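Local coordinates for deoxyribodipyrimidine photo-lyase (Oryza sativa Japonica Group, PDB 3UMV), which uses light to split cyclobutane pyrimidine dimers in ultraviolet-damaged DNA back into pyrimidines, with FAD as its cofactor, at residues G38-M44 / A130-D136. Residues are numbered along the deposited sequence; the frame is centred on the assembly and turned at random.
Sequences GPVVYWM and ASTLVAD
D136 OD1 is gripped by three donors: the hydroxyl of Y42, whose OH lies 2.7 Å from OD1, and the backbone amides of L45 and D47. The Y42-D136 bond lies at the C-terminal ends of two neighbouring parallel strands, 40-44 and 132-135, in the Rossmann-like α/β domain of the photolyase family. The tyrosine meets OD1 on its anti side, 18° out of the carboxylate plane, and ring and carboxylate stand nearly perpendicular, 81° apart. Because Y42 has CG anti to its own backbone N (chi1 165°), the ring runs forward along the strand and reaches D136, its CD1 edge passing 3.4 Å from V134 O. Y42 OH also accepts a bond from N53 ND2, and R46 N binds D136 OD2. A phenylalanine in place of Y42 would probably cost OD1 one of its donors and leave N53 ND2 without this acceptor. Behind this end the strands pair through their backbones: V134 N donates to V41 O over 2.8 Å, almost straight, flanked by V41 N to T132 O and a more bent bond from W43 N to V134 O. V40 CG1 and V134 CG2 meet at 4.2 Å on the Y42 side, where V40, Y42 and T132 touch helix 54-66. On the other face L133 CD1 fits against W43 CB at 3.8 Å, under helices 120-127 and 141-157. At the N-terminal end S131 N binds P39 O in the carbonyl plane. Where the strands part beyond A135, a water replaces direct pairing, donating to W43 O and D136 OD2 and accepting from D136 N.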
loop_
_atom_site.group_PDB
_atom_site.type_symbol
_atom_site.label_atom_id
_atom_site.label_comp_id
_atom_site.label_asym_id
_atom_site.label_seq_id
_atom_site.Cartn_x
_atom_site.Cartn_y
_atom_site.Cartn_z
ATOM N N GLY A 38 24.135 -22.651 -5.121
ATOM C CA GLY A 38 23.776 -22.003 -3.872
ATOM C C GLY A 38 22.289 -21.674 -3.827
ATOM O O GLY A 38 21.674 -21.437 -4.864
ATOM N N PRO A 39 21.708 -21.666 -2.620
ATOM C CA PRO A 39 20.289 -21.354 -2.411
ATOM C C PRO A 39 19.871 -20.021 -3.032
ATOM O O PRO A 39 20.684 -19.107 -3.182
ATOM C CB PRO A 39 20.171 -21.267 -0.887
ATOM C CG PRO A 39 21.289 -22.181 -0.378
ATOM C CD PRO A 39 22.407 -22.002 -1.367
ATOM N N VAL A 40 18.598 -19.922 -3.395
ATOM C CA VAL A 40 18.006 -18.653 -3.778
ATOM C C VAL A 40 17.144 -18.181 -2.611
ATOM O O VAL A 40 16.370 -18.964 -2.051
ATOM C CB VAL A 40 17.119 -18.795 -5.035
ATOM C CG1 VAL A 40 16.432 -17.458 -5.359
ATOM C CG2 VAL A 40 17.953 -19.318 -6.220
ATOM N N VAL A 41 17.295 -16.914 -2.229
ATOM C CA VAL A 41 16.518 -16.357 -1.126
ATOM C C VAL A 41 15.639 -15.229 -1.637
ATOM O O VAL A 41 16.144 -14.300 -2.266
ATOM C CB VAL A 41 17.425 -15.776 -0.034
ATOM C CG1 VAL A 41 16.586 -15.134 1.084
ATOM C CG2 VAL A 41 18.344 -16.853 0.519
ATOM N N TYR A 42 14.332 -15.325 -1.380
ATOM C CA TYR A 42 13.409 -14.238 -1.667
ATOM C C TYR A 42 13.194 -13.442 -0.382
ATOM O O TYR A 42 12.644 -13.952 0.600
ATOM C CB TYR A 42 12.075 -14.767 -2.228
ATOM C CG TYR A 42 10.932 -13.766 -2.222
ATOM C CD1 TYR A 42 11.145 -12.419 -2.511
ATOM C CD2 TYR A 42 9.624 -14.176 -1.947
ATOM C CE1 TYR A 42 10.101 -11.499 -2.493
ATOM C CE2 TYR A 42 8.561 -13.257 -1.939
ATOM C CZ TYR A 42 8.806 -11.929 -2.224
ATOM O OH TYR A 42 7.764 -11.020 -2.228
ATOM N N TRP A 43 13.703 -12.217 -0.379
ATOM C CA TRP A 43 13.461 -11.285 0.706
ATOM C C TRP A 43 12.095 -10.646 0.473
ATOM O O TRP A 43 11.953 -9.731 -0.330
ATOM C CB TRP A 43 14.584 -10.235 0.762
ATOM C CG TRP A 43 14.340 -9.118 1.753
ATOM C CD1 TRP A 43 13.399 -9.088 2.748
ATOM C CD2 TRP A 43 15.032 -7.857 1.821
ATOM N NE1 TRP A 43 13.479 -7.907 3.435
ATOM C CE2 TRP A 43 14.466 -7.130 2.887
ATOM C CE3 TRP A 43 16.077 -7.277 1.087
ATOM C CZ2 TRP A 43 14.906 -5.838 3.238
ATOM C CZ3 TRP A 43 16.518 -5.991 1.443
ATOM C CH2 TRP A 43 15.931 -5.294 2.506
ATOM N N MET A 44 11.087 -11.190 1.150
ATOM C CA MET A 44 9.721 -10.694 1.075
ATOM C C MET A 44 9.580 -9.437 1.920
ATOM O O MET A 44 9.957 -9.438 3.088
ATOM C CB MET A 44 8.789 -11.770 1.624
ATOM C CG MET A 44 7.309 -11.394 1.621
ATOM S SD MET A 44 6.342 -12.700 2.403
ATOM C CE MET A 44 6.170 -13.890 1.074
ATOM N N ALA A 130 24.245 -18.308 -0.304
ATOM C CA ALA A 130 23.242 -18.078 -1.343
ATOM C C ALA A 130 23.875 -17.592 -2.643
ATOM O O ALA A 130 24.873 -16.869 -2.634
ATOM C CB ALA A 130 22.167 -17.084 -0.859
ATOM N N SER A 131 23.294 -18.008 -3.759
ATOM C CA SER A 131 23.750 -17.568 -5.070
ATOM C C SER A 131 23.050 -16.273 -5.448
ATOM O O SER A 131 23.658 -15.369 -6.014
ATOM C CB SER A 131 23.439 -18.633 -6.113
ATOM O OG SER A 131 22.045 -18.875 -6.165
ATOM N N THR A 132 21.762 -16.191 -5.134
ATOM C CA THR A 132 20.974 -15.022 -5.504
ATOM C C THR A 132 20.032 -14.562 -4.396
ATOM O O THR A 132 19.388 -15.376 -3.744
ATOM C CB THR A 132 20.151 -15.287 -6.782
ATOM O OG1 THR A 132 21.013 -15.806 -7.806
ATOM C CG2 THR A 132 19.494 -13.998 -7.286
ATOM N N LEU A 133 19.968 -13.250 -4.197
ATOM C CA LEU A 133 18.941 -12.635 -3.370
ATOM C C LEU A 133 17.940 -11.948 -4.290
ATOM O O LEU A 133 18.330 -11.165 -5.151
ATOM C CB LEU A 133 19.569 -11.597 -2.434
ATOM C CG LEU A 133 18.611 -10.702 -1.635
ATOM C CD1 LEU A 133 17.892 -11.498 -0.572
ATOM C CD2 LEU A 133 19.374 -9.542 -1.004
ATOM N N VAL A 134 16.655 -12.244 -4.118
ATOM C CA VAL A 134 15.612 -11.572 -4.889
ATOM C C VAL A 134 14.800 -10.690 -3.958
ATOM O O VAL A 134 14.312 -11.153 -2.944
ATOM C CB VAL A 134 14.661 -12.577 -5.560
ATOM C CG1 VAL A 134 13.564 -11.827 -6.344
ATOM C CG2 VAL A 134 15.455 -13.537 -6.452
ATOM N N ALA A 135 14.650 -9.416 -4.295
ATOM C CA ALA A 135 13.789 -8.548 -3.485
ATOM C C ALA A 135 12.564 -8.121 -4.279
ATOM O O ALA A 135 12.601 -8.121 -5.505
ATOM C CB ALA A 135 14.559 -7.328 -2.991
ATOM N N ASP A 136 11.483 -7.774 -3.584
ATOM C CA ASP A 136 10.341 -7.140 -4.230
ATOM C C ASP A 136 10.511 -5.615 -4.220
ATOM O O ASP A 136 11.569 -5.102 -3.830
ATOM C CB ASP A 136 8.966 -7.634 -3.684
ATOM C CG ASP A 136 8.836 -7.525 -2.147
ATOM O OD1 ASP A 136 8.201 -8.419 -1.527
ATOM O OD2 ASP A 136 9.317 -6.529 -1.563
HETATM O O HOH W 1 21.233 -20.857 -7.551
HETATM O O HOH W 2 11.975 -6.999 -0.655
#